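Local coordinates for peptidase M16 domain protein (Alicyclobacillus acidocaldarius subsp. acidocaldarius DSM 446, PDB 4XEA) that is a putative metallopeptidase of the M16 (insulinase) family that probably cleaves peptide bonds at a metal site holding nickel in this crystal, at residues T111-V116 against E212-K217; Y97-T102 against K107-L112; C184-Y189 against S219-P224; R10-R13 against V19-L22; E69-D74 against S118-D123. All coordinates share one frame; numbering follows the deposited sequence.

Contact 1: residues T111-V116 against E212-K217; sequences TLLDFV and EENQAK. With NA (sodium ion), chain B.
The side chain of Asn-214 leaves its helix with CG anti to the backbone N (chi1 -177°), which carries the amide across to the helix of 111-116. Asp-114 has CG anti to its own carbonyl carbon (chi1 -70°), and its carboxylate swings over to meet the amide. Asn-214 ND2 donates to Asp-114 OD1 at 3.0 Å. The hydrogen bond is fairly straight, in the amide plane but reaching the oxygen from above the carboxylate plane. Lys-218 forms a salt bridge to the same OD1, so this oxygen has two partners. The other amide end is also held: Gln-215 NE2 donates to Asn-214 OD1 at 3.0 Å. Gln-215 is bent at chi2 and also donates to Gln-117. Leu-113 runs alongside the amide, the two side chains pointing opposite ways, with Leu-113 CD1 3.7 Å from Asn-214 CG. More loosely, Leu-113 CD1 lies 4.1 Å from Gln-215 NE2. Phe-115 does not touch 212-217 but binds the sodium ion through its O at 2.1 Å, with Ser-118 O and Met-67 O. The axes of 111-116 and 212-216 come within 10.6 Å and cross at -23°. This is near-parallel helix packing against one sheet, as in the alpha/beta domains of M16 peptidases.

Contact 2: residues Y97-T102 against K107-L112; sequences YYFSGT and KHVGTL
Leu-112 spreads its two methyls over two strand residues: CD1 lies 4.0 Å from Tyr-97 CB, and CD2 lies 4.0 Å from Phe-99 CD2. Val-109 CG2 adds to this apolar packing, meeting Phe-99 CZ in the plane of the ring, at its edge. A CH-pi contact comes next. His-108 CB sits over one face of the Phe-99 ring, 3.7 Å from its centroid and displaced toward the rim. Phe-99 has CG between its backbone N and carbonyl carbon (chi1 73°), which turns one ring face to His-108 CB. The aromatic pair itself is oblique, with the Phe-99 and His-108 planes at 50°. Polar ends are served elsewhere. His-108 NE2 is hydrogen-bonded to His-82 O, and Tyr-97 OH to Tyr-189 OH. Within the helix, Thr-111 OG1 and Thr-111 N both donate to Lys-107 O. No hydrogen bond links 97-102 to 107-112. The buried interface therefore rests on side-chain shape and ring contacts, while the strand's backbone bonds go to its sheet neighbours.

Contact 3: residues C184-Y189 against S219-P224; sequences CYDTFY and SFKEPP
Lys-221 stretches its side chain toward Asp-186. Its CG is anti to the carbonyl carbon (chi1 -75°), and the chain is extended beyond CG, so NZ is carried up to the helix. Asp-186 has the same kind of first torsion (chi1 -76°), with its carboxylate standing off the helix surface. The two side chains approach at a slant. Lys-221 NZ and Asp-186 OD2 are 3.7 Å apart, a long salt bridge between exposed groups. Pro-224 makes the second touch. Its CG is placed against the last turn of the helix. Pro-224 CG lies 3.7 Å from Thr-187 O and 3.8 Å from Asp-186 O. These are van der Waals contacts to backbone oxygens. Thr-187 takes part through that backbone oxygen; its CB points away from the loop, and OG1 is hydrogen-bonded to Leu-183 O within the helix. The 219-224 segment is further tied down where Lys-221 O accepts a hydrogen bond from His-190 NE2. The contact lays the loop between helix 204-216 and strand 227-229 along the C-terminal end of helix 178-188. Strand 45-48 lies beside both, with Thr-48 touching Thr-187 and Pro-224.

Contact 4: residues R10-R13 against V19-L22; sequences RTWR and VVTL
Trp-12 lies flat over Val-20 in an antiparallel hydrogen-bonded pair. Its CG stands between the backbone N and the carbonyl carbon (chi1 81°), which folds the indole across to the partner strand. Val-20 CB is over the face of the six-membered ring, 4.0 Å from its centroid. Leu-22 meets the same ring differently: CD1 is at the edge, near the ring plane, 3.8 Å from Trp-12 CH2. Trp-12 NE1 is hydrogen-bonded to Glu-212 of helix 204-216, which packs on this face of the sheet. Replacing the indole by an alanine is likely to take the ring face off Val-20 CB and its edge off Leu-22 CD1, and to leave Glu-212 OE1 without this donor. On the other face, Thr-11 and Thr-21 form a non-hydrogen-bonded backbone pair, but their hydroxyls share a hydrogen bond, OG1 to OG1 2.9 Å. Next to them, the Arg-13 guanidinium lies with one face over Val-19 CG2, which is 3.4 Å from Arg-13 NH1. The bend at chi3 brings the group down, and Glu-383 takes its charge in a salt bridge. Four backbone hydrogen bonds join 10-13 to 19-22, the straightest being Arg-10 N to Leu-22 O at 2.9 Å. Chemically, the face with Trp-12, Val-20 and Leu-22 is largely apolar, with Arg-10 at its end in salt bridges to Asp-205 and Glu-8. The face with Thr-11, Thr-21, Arg-13 and Val-19 is more mixed, and helix 367-379 covers it.

Contact 5: residues E69-D74 against S118-D123; sequences EDPEMD and SIHLTD. With NA (sodium ion), chain B.
Pro-71 packs squarely on His-120. Pro-71 CD lies over the centre of the imidazole, 3.5 Å from the ring centroid and 10° off the normal, a close CH-pi contact. His-120 has CG anti to its carbonyl carbon (chi1 -60°), which turns the ring face to the proline. The ring also touches the backbone of 69-74, with His-120 CD2 3.6 Å from Glu-69 O. Glu-69 CG in turn lies 3.6 Å from His-120 O, while its carboxylate goes to a salt bridge with Lys-66. Asp-70 shapes the turn that presents the proline: its OD1 accepts from Glu-72 N at 2.7 Å through the anti lone pair, an Asx turn. The rest of the contact is looser. Asp-70 OD2 stays 4.0 Å from His-120 NE2, with no hydrogen bond between them. One water bridges the segments, donating to Glu-69 O and accepting from His-120 N. A second donates to Glu-69 O and Asp-70 OD2, and reaches 118-123 only through the sodium ion. Both waters bind that ion, which Ser-118 O holds at 2.3 Å; Phe-115 O and Met-67 O complete the site. An alanine in place of His-120 would probably leave the proline without its ring partner and open a gap beside Glu-69 O. No direct hydrogen bond crosses between the segments. The two loops are therefore joined by ring packing and by sodium-bound water.

How the contacts relate
Contacts 1 and 2 share Thr-111 and Leu-112 on helix 105-116, and their centres are 11 Å apart. Contact 1 and contact 5 meet at the sodium ion; both include its two waters. Met-73 of contact 5 also packs on Thr-111 and Phe-115. Contact 3 joins this group through Tyr-185, whose OH is 2.7 Å from Val-116 O, and through Tyr-189, hydrogen-bonded through its OH to Tyr-97 OH of contact 2. Contact 4, centred 15 Å from contact 1, meets it through Trp-12 and Glu-212. It stays about 16 Å from contact 5 at the nearest atoms. The nickel ion, held by His-61, His-65 and Glu-136, is about 10 Å from the Tyr-97 side chain.

Contact 1: residues T111-V116 against E212-K217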
# COMPACT_ATOMS: atom_id res chain seq x y z
N THR A 111 7.06 -6.79 25.68
CA THR A 111 5.71 -6.25 25.72
C THR A 111 4.75 -7.09 24.85
O THR A 111 3.60 -7.34 25.22
CB THR A 111 5.71 -4.79 25.24
OG1 THR A 111 6.70 -4.03 25.97
CG2 THR A 111 4.31 -4.18 25.39
N LEU A 112 5.26 -7.52 23.69
CA LEU A 112 4.45 -8.33 22.76
C LEU A 112 4.07 -9.66 23.43
O LEU A 112 2.91 -10.06 23.44
CB LEU A 112 5.22 -8.56 21.45
CG LEU A 112 4.49 -9.40 20.39
CD1 LEU A 112 3.18 -8.76 19.99
CD2 LEU A 112 5.40 -9.63 19.21
N LEU A 113 5.06 -10.35 23.98
CA LEU A 113 4.77 -11.62 24.66
C LEU A 113 3.80 -11.37 25.80
O LEU A 113 2.79 -12.05 25.92
CB LEU A 113 6.04 -12.29 25.18
CG LEU A 113 6.99 -12.83 24.11
CD1 LEU A 113 8.37 -13.14 24.71
CD2 LEU A 113 6.38 -14.06 23.40
N ASP A 114 4.11 -10.39 26.65
CA ASP A 114 3.32 -10.09 27.85
C ASP A 114 1.84 -9.79 27.57
O ASP A 114 0.96 -10.35 28.21
CB ASP A 114 3.95 -8.94 28.64
CG ASP A 114 5.27 -9.32 29.29
OD1 ASP A 114 5.63 -10.54 29.33
OD2 ASP A 114 5.93 -8.40 29.77
N PHE A 115 1.55 -8.93 26.59
CA PHE A 115 0.14 -8.53 26.40
C PHE A 115 -0.71 -9.59 25.68
O PHE A 115 -1.94 -9.61 25.80
CB PHE A 115 0.03 -7.11 25.77
CG PHE A 115 -0.24 -7.08 24.27
CD1 PHE A 115 -1.53 -7.17 23.77
CD2 PHE A 115 0.80 -6.86 23.37
CE1 PHE A 115 -1.78 -7.09 22.38
CE2 PHE A 115 0.57 -6.78 22.00
CZ PHE A 115 -0.73 -6.90 21.50
N VAL A 116 -0.07 -10.49 24.96
CA VAL A 116 -0.79 -11.58 24.30
C VAL A 116 -0.98 -12.78 25.26
O VAL A 116 -1.94 -13.53 25.11
CB VAL A 116 -0.06 -11.97 23.01
CG1 VAL A 116 -0.73 -13.17 22.31
CG2 VAL A 116 -0.01 -10.73 22.04
N GLU A 212 13.52 -16.44 25.90
CA GLU A 212 13.65 -17.61 26.80
C GLU A 212 13.42 -17.18 28.25
O GLU A 212 12.71 -17.84 28.99
CB GLU A 212 15.04 -18.26 26.70
CG GLU A 212 15.44 -18.82 25.32
CD GLU A 212 15.08 -20.27 25.11
OE1 GLU A 212 15.57 -20.84 24.11
OE2 GLU A 212 14.29 -20.84 25.90
N GLU A 213 14.00 -16.05 28.63
CA GLU A 213 13.85 -15.55 30.00
C GLU A 213 12.42 -15.13 30.30
O GLU A 213 11.90 -15.44 31.37
CB GLU A 213 14.82 -14.39 30.27
CG GLU A 213 16.23 -14.87 30.50
CD GLU A 213 16.35 -15.71 31.77
OE1 GLU A 213 16.09 -16.94 31.72
OE2 GLU A 213 16.68 -15.14 32.82
N ASN A 214 11.77 -14.47 29.35
CA ASN A 214 10.38 -14.07 29.52
C ASN A 214 9.46 -15.27 29.71
O ASN A 214 8.60 -15.26 30.60
CB ASN A 214 9.92 -13.25 28.29
CG ASN A 214 8.51 -12.72 28.42
OD1 ASN A 214 7.53 -13.47 28.33
ND2 ASN A 214 8.39 -11.41 28.62
N GLN A 215 9.62 -16.29 28.86
CA GLN A 215 8.82 -17.51 28.92
C GLN A 215 9.14 -18.39 30.14
O GLN A 215 8.22 -18.96 30.74
CB GLN A 215 9.01 -18.33 27.64
CG GLN A 215 8.55 -17.56 26.36
CD GLN A 215 7.08 -17.21 26.41
OE1 GLN A 215 6.24 -17.99 25.95
NE2 GLN A 215 6.75 -16.07 27.00
N ALA A 216 10.42 -18.48 30.49
CA ALA A 216 10.86 -19.26 31.67
C ALA A 216 10.27 -18.73 32.99
O ALA A 216 10.01 -19.50 33.91
CB ALA A 216 12.39 -19.32 31.74
N LYS A 217 10.06 -17.42 33.06
CA LYS A 217 9.48 -16.76 34.24
C LYS A 217 7.97 -16.92 34.39
O LYS A 217 7.42 -16.64 35.44
CB LYS A 217 9.85 -15.27 34.24
CG LYS A 217 11.27 -15.01 34.75
CD LYS A 217 11.76 -13.59 34.42
CE LYS A 217 13.23 -13.40 34.79
NZ LYS A 217 13.88 -12.31 34.00
NA NA B . -3.63 -8.98 26.90
O HOH W 1 -2.84 -7.46 28.45
O HOH W 2 -5.97 -8.30 27.59

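Contact 2: residues Y97-T102 against K107-L112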
# COMPACT_ATOMS: atom_id res chain seq x y z
N TYR A 97 -0.69 -10.62 16.11
CA TYR A 97 -0.27 -9.43 16.84
C TYR A 97 1.16 -9.06 16.41
O TYR A 97 2.05 -9.93 16.37
CB TYR A 97 -0.34 -9.68 18.36
CG TYR A 97 -1.73 -10.17 18.79
CD1 TYR A 97 -2.70 -9.26 19.16
CD2 TYR A 97 -2.08 -11.52 18.71
CE1 TYR A 97 -3.97 -9.65 19.49
CE2 TYR A 97 -3.38 -11.94 19.06
CZ TYR A 97 -4.32 -11.00 19.44
OH TYR A 97 -5.59 -11.37 19.79
N TYR A 98 1.39 -7.79 16.04
CA TYR A 98 2.68 -7.46 15.45
C TYR A 98 3.09 -6.03 15.72
O TYR A 98 2.23 -5.18 15.93
CB TYR A 98 2.64 -7.74 13.95
CG TYR A 98 1.59 -6.95 13.17
CD1 TYR A 98 1.94 -5.78 12.51
CD2 TYR A 98 0.26 -7.39 13.08
CE1 TYR A 98 1.00 -5.05 11.78
CE2 TYR A 98 -0.69 -6.67 12.33
CZ TYR A 98 -0.31 -5.51 11.69
OH TYR A 98 -1.23 -4.77 11.00
N PHE A 99 4.41 -5.80 15.78
CA PHE A 99 4.93 -4.46 15.87
C PHE A 99 6.01 -4.26 14.84
O PHE A 99 6.58 -5.21 14.30
CB PHE A 99 5.46 -4.14 17.31
CG PHE A 99 6.76 -4.82 17.68
CD1 PHE A 99 7.98 -4.33 17.24
CD2 PHE A 99 6.76 -5.93 18.54
CE1 PHE A 99 9.17 -4.94 17.60
CE2 PHE A 99 7.96 -6.54 18.91
CZ PHE A 99 9.16 -6.06 18.43
N SER A 100 6.28 -3.01 14.56
CA SER A 100 7.52 -2.64 13.91
C SER A 100 8.15 -1.44 14.64
O SER A 100 7.45 -0.59 15.18
CB SER A 100 7.26 -2.35 12.46
OG SER A 100 6.56 -1.15 12.35
N GLY A 101 9.47 -1.42 14.67
CA GLY A 101 10.21 -0.36 15.37
C GLY A 101 11.68 -0.32 15.03
O GLY A 101 12.16 -1.09 14.20
N THR A 102 12.40 0.58 15.70
CA THR A 102 13.77 0.91 15.32
C THR A 102 14.83 0.80 16.45
O THR A 102 16.00 1.12 16.25
CB THR A 102 13.81 2.33 14.76
OG1 THR A 102 13.29 3.25 15.73
CG2 THR A 102 12.95 2.42 13.52
N LYS A 107 12.74 -4.60 24.75
CA LYS A 107 11.53 -4.14 25.45
C LYS A 107 10.27 -4.49 24.68
O LYS A 107 9.29 -4.96 25.28
CB LYS A 107 11.60 -2.63 25.71
CG LYS A 107 10.43 -2.09 26.54
CD LYS A 107 10.82 -0.84 27.31
CE LYS A 107 11.51 -1.21 28.63
NZ LYS A 107 12.04 -0.05 29.35
N HIS A 108 10.29 -4.30 23.36
CA HIS A 108 9.10 -4.47 22.55
C HIS A 108 8.71 -5.96 22.47
O HIS A 108 7.55 -6.30 22.58
CB HIS A 108 9.29 -3.91 21.14
CG HIS A 108 9.54 -2.43 21.11
ND1 HIS A 108 8.71 -1.53 21.73
CD2 HIS A 108 10.52 -1.70 20.52
CE1 HIS A 108 9.18 -0.30 21.55
NE2 HIS A 108 10.28 -0.38 20.83
N VAL A 109 9.70 -6.83 22.28
CA VAL A 109 9.42 -8.26 22.27
C VAL A 109 8.80 -8.73 23.59
O VAL A 109 7.87 -9.54 23.59
CB VAL A 109 10.67 -9.09 21.96
CG1 VAL A 109 10.32 -10.62 22.08
CG2 VAL A 109 11.15 -8.76 20.56
N GLY A 110 9.34 -8.23 24.69
CA GLY A 110 8.80 -8.46 26.04
C GLY A 110 7.35 -7.98 26.17
O GLY A 110 6.50 -8.70 26.69
N THR A 111 7.06 -6.79 25.68
CA THR A 111 5.71 -6.25 25.72
C THR A 111 4.75 -7.09 24.85
O THR A 111 3.60 -7.34 25.22
CB THR A 111 5.71 -4.79 25.24
OG1 THR A 111 6.70 -4.03 25.97
CG2 THR A 111 4.31 -4.18 25.39
N LEU A 112 5.26 -7.52 23.69
CA LEU A 112 4.45 -8.33 22.76
C LEU A 112 4.07 -9.66 23.43
O LEU A 112 2.91 -10.06 23.44
CB LEU A 112 5.22 -8.56 21.45
CG LEU A 112 4.49 -9.40 20.39
CD1 LEU A 112 3.18 -8.76 19.99
CD2 LEU A 112 5.40 -9.63 19.21

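Contact 3: residues C184-Y189 against S219-P224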
# COMPACT_ATOMS: atom_id res chain seq x y z
N CYS A 184 -12.05 -20.13 24.99
CA CYS A 184 -11.33 -20.05 23.73
C CYS A 184 -9.95 -19.50 23.92
O CYS A 184 -9.03 -20.00 23.31
CB CYS A 184 -12.12 -19.27 22.67
SG CYS A 184 -13.61 -20.11 22.26
N TYR A 185 -9.78 -18.51 24.80
CA TYR A 185 -8.46 -17.96 25.05
C TYR A 185 -7.56 -19.02 25.69
O TYR A 185 -6.41 -19.18 25.28
CB TYR A 185 -8.51 -16.70 25.94
CG TYR A 185 -7.15 -16.16 26.29
CD1 TYR A 185 -6.56 -16.40 27.54
CD2 TYR A 185 -6.44 -15.40 25.37
CE1 TYR A 185 -5.31 -15.93 27.83
CE2 TYR A 185 -5.20 -14.93 25.65
CZ TYR A 185 -4.64 -15.18 26.87
OH TYR A 185 -3.40 -14.68 27.13
N ASP A 186 -8.07 -19.73 26.70
CA ASP A 186 -7.27 -20.74 27.37
C ASP A 186 -6.92 -21.88 26.40
O ASP A 186 -5.81 -22.40 26.44
CB ASP A 186 -7.94 -21.29 28.66
CG ASP A 186 -7.85 -20.32 29.85
OD1 ASP A 186 -7.06 -19.32 29.86
OD2 ASP A 186 -8.60 -20.59 30.82
N THR A 187 -7.83 -22.22 25.50
CA THR A 187 -7.61 -23.33 24.58
C THR A 187 -6.61 -22.99 23.48
O THR A 187 -5.75 -23.81 23.15
CB THR A 187 -8.93 -23.77 23.94
OG1 THR A 187 -9.85 -24.16 24.96
CG2 THR A 187 -8.74 -24.94 22.94
N PHE A 188 -6.73 -21.79 22.90
CA PHE A 188 -6.04 -21.46 21.66
C PHE A 188 -4.84 -20.57 21.82
O PHE A 188 -4.04 -20.49 20.91
CB PHE A 188 -7.01 -20.84 20.64
CG PHE A 188 -8.01 -21.82 20.09
CD1 PHE A 188 -9.31 -21.83 20.55
CD2 PHE A 188 -7.64 -22.74 19.12
CE1 PHE A 188 -10.25 -22.75 20.06
CE2 PHE A 188 -8.57 -23.64 18.59
CZ PHE A 188 -9.88 -23.65 19.05
N TYR A 189 -4.71 -19.91 22.96
CA TYR A 189 -3.60 -18.99 23.17
C TYR A 189 -2.48 -19.61 23.99
O TYR A 189 -1.61 -18.91 24.46
CB TYR A 189 -4.10 -17.70 23.80
CG TYR A 189 -4.61 -16.72 22.78
CD1 TYR A 189 -5.84 -16.93 22.16
CD2 TYR A 189 -3.86 -15.59 22.43
CE1 TYR A 189 -6.33 -16.04 21.20
CE2 TYR A 189 -4.35 -14.69 21.49
CZ TYR A 189 -5.58 -14.93 20.86
OH TYR A 189 -6.10 -14.04 19.95
N SER A 219 4.29 -19.32 34.02
CA SER A 219 3.84 -20.68 34.24
C SER A 219 2.72 -21.05 33.29
O SER A 219 1.67 -20.41 33.25
CB SER A 219 3.37 -20.87 35.66
OG SER A 219 4.47 -20.97 36.53
N PHE A 220 2.94 -22.10 32.54
CA PHE A 220 1.95 -22.53 31.60
C PHE A 220 1.40 -23.87 31.99
O PHE A 220 2.11 -24.71 32.52
CB PHE A 220 2.55 -22.57 30.21
CG PHE A 220 3.09 -21.25 29.76
CD1 PHE A 220 2.26 -20.33 29.13
CD2 PHE A 220 4.42 -20.92 30.00
CE1 PHE A 220 2.76 -19.10 28.73
CE2 PHE A 220 4.92 -19.71 29.60
CZ PHE A 220 4.09 -18.80 28.96
N LYS A 221 0.11 -24.05 31.71
CA LYS A 221 -0.55 -25.33 31.79
C LYS A 221 0.00 -26.32 30.77
O LYS A 221 0.78 -25.95 29.87
CB LYS A 221 -2.06 -25.17 31.54
CG LYS A 221 -2.83 -24.55 32.72
CD LYS A 221 -4.11 -23.86 32.20
CE LYS A 221 -4.91 -23.19 33.31
NZ LYS A 221 -5.83 -22.16 32.71
N GLU A 222 -0.40 -27.57 30.94
CA GLU A 222 -0.19 -28.59 29.93
C GLU A 222 -0.87 -28.14 28.68
O GLU A 222 -1.93 -27.50 28.74
CB GLU A 222 -0.77 -29.96 30.36
CG GLU A 222 -0.03 -30.57 31.55
CD GLU A 222 1.48 -30.41 31.43
OE1 GLU A 222 2.05 -30.78 30.36
OE2 GLU A 222 2.10 -29.88 32.38
N PRO A 223 -0.25 -28.42 27.53
CA PRO A 223 -0.86 -27.94 26.30
C PRO A 223 -2.24 -28.57 26.10
O PRO A 223 -2.39 -29.77 26.17
CB PRO A 223 0.14 -28.37 25.21
CG PRO A 223 1.23 -29.17 25.91
CD PRO A 223 1.13 -28.93 27.35
N PRO A 224 -3.28 -27.75 25.91
CA PRO A 224 -4.55 -28.30 25.42
C PRO A 224 -4.42 -29.08 24.09
O PRO A 224 -3.68 -28.68 23.18
CB PRO A 224 -5.42 -27.06 25.22
CG PRO A 224 -4.73 -25.98 26.02
CD PRO A 224 -3.29 -26.28 25.93

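Contact 4: residues R10-R13 against V19-L22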
# COMPACT_ATOMS: atom_id res chain seq x y z
N ARG A 10 17.17 -18.48 12.23
CA ARG A 10 17.32 -19.24 13.46
C ARG A 10 15.93 -19.62 13.98
O ARG A 10 15.18 -18.78 14.47
CB ARG A 10 18.09 -18.41 14.51
CG ARG A 10 18.61 -19.20 15.71
CD ARG A 10 19.28 -18.28 16.74
NE ARG A 10 20.42 -17.54 16.19
CZ ARG A 10 21.23 -16.74 16.90
NH1 ARG A 10 21.01 -16.52 18.20
NH2 ARG A 10 22.24 -16.13 16.31
N THR A 11 15.63 -20.91 13.87
CA THR A 11 14.34 -21.49 14.22
C THR A 11 14.53 -22.58 15.31
O THR A 11 15.27 -23.53 15.11
CB THR A 11 13.69 -22.15 12.99
OG1 THR A 11 13.50 -21.18 11.93
CG2 THR A 11 12.36 -22.75 13.37
N TRP A 12 13.85 -22.42 16.45
CA TRP A 12 13.86 -23.40 17.51
C TRP A 12 12.52 -23.39 18.24
O TRP A 12 11.62 -22.60 17.91
CB TRP A 12 15.07 -23.20 18.45
CG TRP A 12 14.93 -22.16 19.48
CD1 TRP A 12 14.76 -22.36 20.83
CD2 TRP A 12 15.02 -20.75 19.30
NE1 TRP A 12 14.73 -21.16 21.49
CE2 TRP A 12 14.88 -20.15 20.57
CE3 TRP A 12 15.22 -19.92 18.18
CZ2 TRP A 12 14.91 -18.76 20.75
CZ3 TRP A 12 15.25 -18.55 18.36
CH2 TRP A 12 15.10 -17.98 19.64
N ARG A 13 12.36 -24.34 19.16
CA ARG A 13 11.11 -24.51 19.91
C ARG A 13 11.40 -24.47 21.42
O ARG A 13 12.28 -25.17 21.89
CB ARG A 13 10.43 -25.84 19.54
CG ARG A 13 9.05 -26.02 20.19
CD ARG A 13 8.39 -27.40 19.93
NE ARG A 13 8.40 -27.77 18.50
CZ ARG A 13 7.40 -27.68 17.64
NH1 ARG A 13 6.23 -27.18 17.98
NH2 ARG A 13 7.59 -28.12 16.39
N VAL A 19 7.18 -22.08 18.94
CA VAL A 19 8.19 -22.06 17.88
C VAL A 19 8.58 -20.60 17.63
O VAL A 19 7.71 -19.75 17.50
CB VAL A 19 7.67 -22.76 16.59
CG1 VAL A 19 8.56 -22.49 15.37
CG2 VAL A 19 7.54 -24.30 16.82
N VAL A 20 9.88 -20.33 17.56
CA VAL A 20 10.42 -19.03 17.33
C VAL A 20 11.31 -19.09 16.10
O VAL A 20 12.10 -20.02 15.95
CB VAL A 20 11.28 -18.49 18.50
CG1 VAL A 20 11.81 -17.02 18.20
CG2 VAL A 20 10.51 -18.52 19.83
N THR A 21 11.17 -18.08 15.23
CA THR A 21 12.07 -17.92 14.07
C THR A 21 12.57 -16.49 14.04
O THR A 21 11.76 -15.57 13.96
CB THR A 21 11.35 -18.25 12.75
OG1 THR A 21 11.13 -19.68 12.67
CG2 THR A 21 12.20 -17.79 11.56
N LEU A 22 13.89 -16.31 14.12
CA LEU A 22 14.51 -15.00 14.06
C LEU A 22 15.31 -14.89 12.76
O LEU A 22 16.02 -15.81 12.37
CB LEU A 22 15.45 -14.77 15.26
CG LEU A 22 14.90 -14.94 16.68
CD1 LEU A 22 16.04 -14.77 17.74
CD2 LEU A 22 13.73 -14.00 16.98

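Contact 5: residues E69-D74 against S118-D123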
# COMPACT_ATOMS: atom_id res chain seq x y z
N GLU A 69 -6.43 -4.75 26.20
CA GLU A 69 -6.80 -4.30 27.56
C GLU A 69 -5.73 -4.71 28.58
O GLU A 69 -5.33 -5.88 28.61
CB GLU A 69 -8.15 -4.91 27.97
CG GLU A 69 -8.69 -4.44 29.34
CD GLU A 69 -9.50 -3.15 29.25
OE1 GLU A 69 -10.58 -3.16 28.62
OE2 GLU A 69 -9.07 -2.12 29.83
N ASP A 70 -5.28 -3.75 29.42
CA ASP A 70 -4.35 -4.08 30.52
C ASP A 70 -4.47 -3.05 31.63
O ASP A 70 -4.41 -1.86 31.37
CB ASP A 70 -2.91 -4.12 30.00
CG ASP A 70 -1.96 -4.89 30.90
OD1 ASP A 70 -1.79 -4.52 32.09
OD2 ASP A 70 -1.36 -5.88 30.40
N PRO A 71 -4.66 -3.51 32.88
CA PRO A 71 -4.72 -2.52 33.98
C PRO A 71 -3.36 -1.88 34.29
O PRO A 71 -3.32 -0.82 34.95
CB PRO A 71 -5.18 -3.37 35.17
CG PRO A 71 -4.66 -4.75 34.87
CD PRO A 71 -4.75 -4.89 33.37
N GLU A 72 -2.27 -2.51 33.85
CA GLU A 72 -0.92 -2.02 34.15
C GLU A 72 -0.15 -1.52 32.91
O GLU A 72 1.08 -1.45 32.94
CB GLU A 72 -0.09 -3.11 34.86
CG GLU A 72 -0.77 -3.83 36.06
CD GLU A 72 -1.00 -2.96 37.31
OE1 GLU A 72 -1.85 -3.35 38.14
OE2 GLU A 72 -0.33 -1.92 37.49
N MSE A 73 -0.87 -1.13 31.85
CA MSE A 73 -0.27 -0.66 30.60
C MSE A 73 -1.34 -0.01 29.70
O MSE A 73 -2.46 -0.55 29.58
CB MSE A 73 0.28 -1.85 29.79
CG MSE A 73 1.64 -2.40 30.20
SE MSE A 73 2.52 -3.27 28.66
CE MSE A 73 1.68 -5.07 28.66
N ASP A 74 -0.98 1.12 29.08
CA ASP A 74 -1.50 1.51 27.74
C ASP A 74 -0.56 0.78 26.79
O ASP A 74 0.61 1.18 26.60
CB ASP A 74 -1.41 3.05 27.53
CG ASP A 74 -1.85 3.53 26.12
OD1 ASP A 74 -1.94 2.76 25.14
OD2 ASP A 74 -2.07 4.76 26.00
N SER A 118 -1.55 -12.65 28.59
CA SER A 118 -2.56 -12.42 29.65
C SER A 118 -3.77 -11.77 29.04
O SER A 118 -3.64 -10.96 28.11
CB SER A 118 -2.03 -11.52 30.77
OG SER A 118 -0.84 -12.02 31.31
N ILE A 119 -4.95 -12.07 29.56
CA ILE A 119 -6.15 -11.40 29.06
C ILE A 119 -6.86 -10.84 30.25
O ILE A 119 -6.82 -11.44 31.32
CB ILE A 119 -7.11 -12.32 28.31
CG1 ILE A 119 -8.10 -11.46 27.52
CG2 ILE A 119 -7.82 -13.28 29.27
CD1 ILE A 119 -8.90 -12.17 26.49
N HIS A 120 -7.52 -9.69 30.06
CA HIS A 120 -8.17 -9.00 31.17
C HIS A 120 -9.63 -8.70 30.80
O HIS A 120 -9.95 -7.63 30.29
CB HIS A 120 -7.37 -7.74 31.56
CG HIS A 120 -5.96 -8.04 32.01
ND1 HIS A 120 -5.63 -8.30 33.32
CD2 HIS A 120 -4.81 -8.14 31.30
CE1 HIS A 120 -4.33 -8.54 33.41
NE2 HIS A 120 -3.81 -8.47 32.19
N LEU A 121 -10.49 -9.66 31.07
CA LEU A 121 -11.90 -9.56 30.77
C LEU A 121 -12.72 -9.38 32.03
O LEU A 121 -12.46 -10.02 33.04
CB LEU A 121 -12.38 -10.84 30.10
CG LEU A 121 -11.73 -11.21 28.77
CD1 LEU A 121 -12.38 -12.46 28.25
CD2 LEU A 121 -11.87 -10.05 27.79
N THR A 122 -13.74 -8.52 31.95
CA THR A 122 -14.70 -8.32 33.03
C THR A 122 -16.08 -8.36 32.40
O THR A 122 -16.21 -8.14 31.17
CB THR A 122 -14.54 -6.94 33.72
OG1 THR A 122 -14.98 -5.91 32.84
CG2 THR A 122 -13.07 -6.69 34.15
N ASP A 123 -17.11 -8.65 33.19
CA ASP A 123 -18.46 -8.68 32.65
C ASP A 123 -18.76 -7.34 32.01
O ASP A 123 -19.30 -7.28 30.90
CB ASP A 123 -19.50 -9.03 33.70
CG ASP A 123 -19.39 -10.46 34.18
OD1 ASP A 123 -19.47 -11.38 33.34
OD2 ASP A 123 -19.21 -10.66 35.41
NA NA B . -3.63 -8.98 26.90
O HOH W 2 -5.97 -8.30 27.59
O HOH W 1 -2.84 -7.46 28.45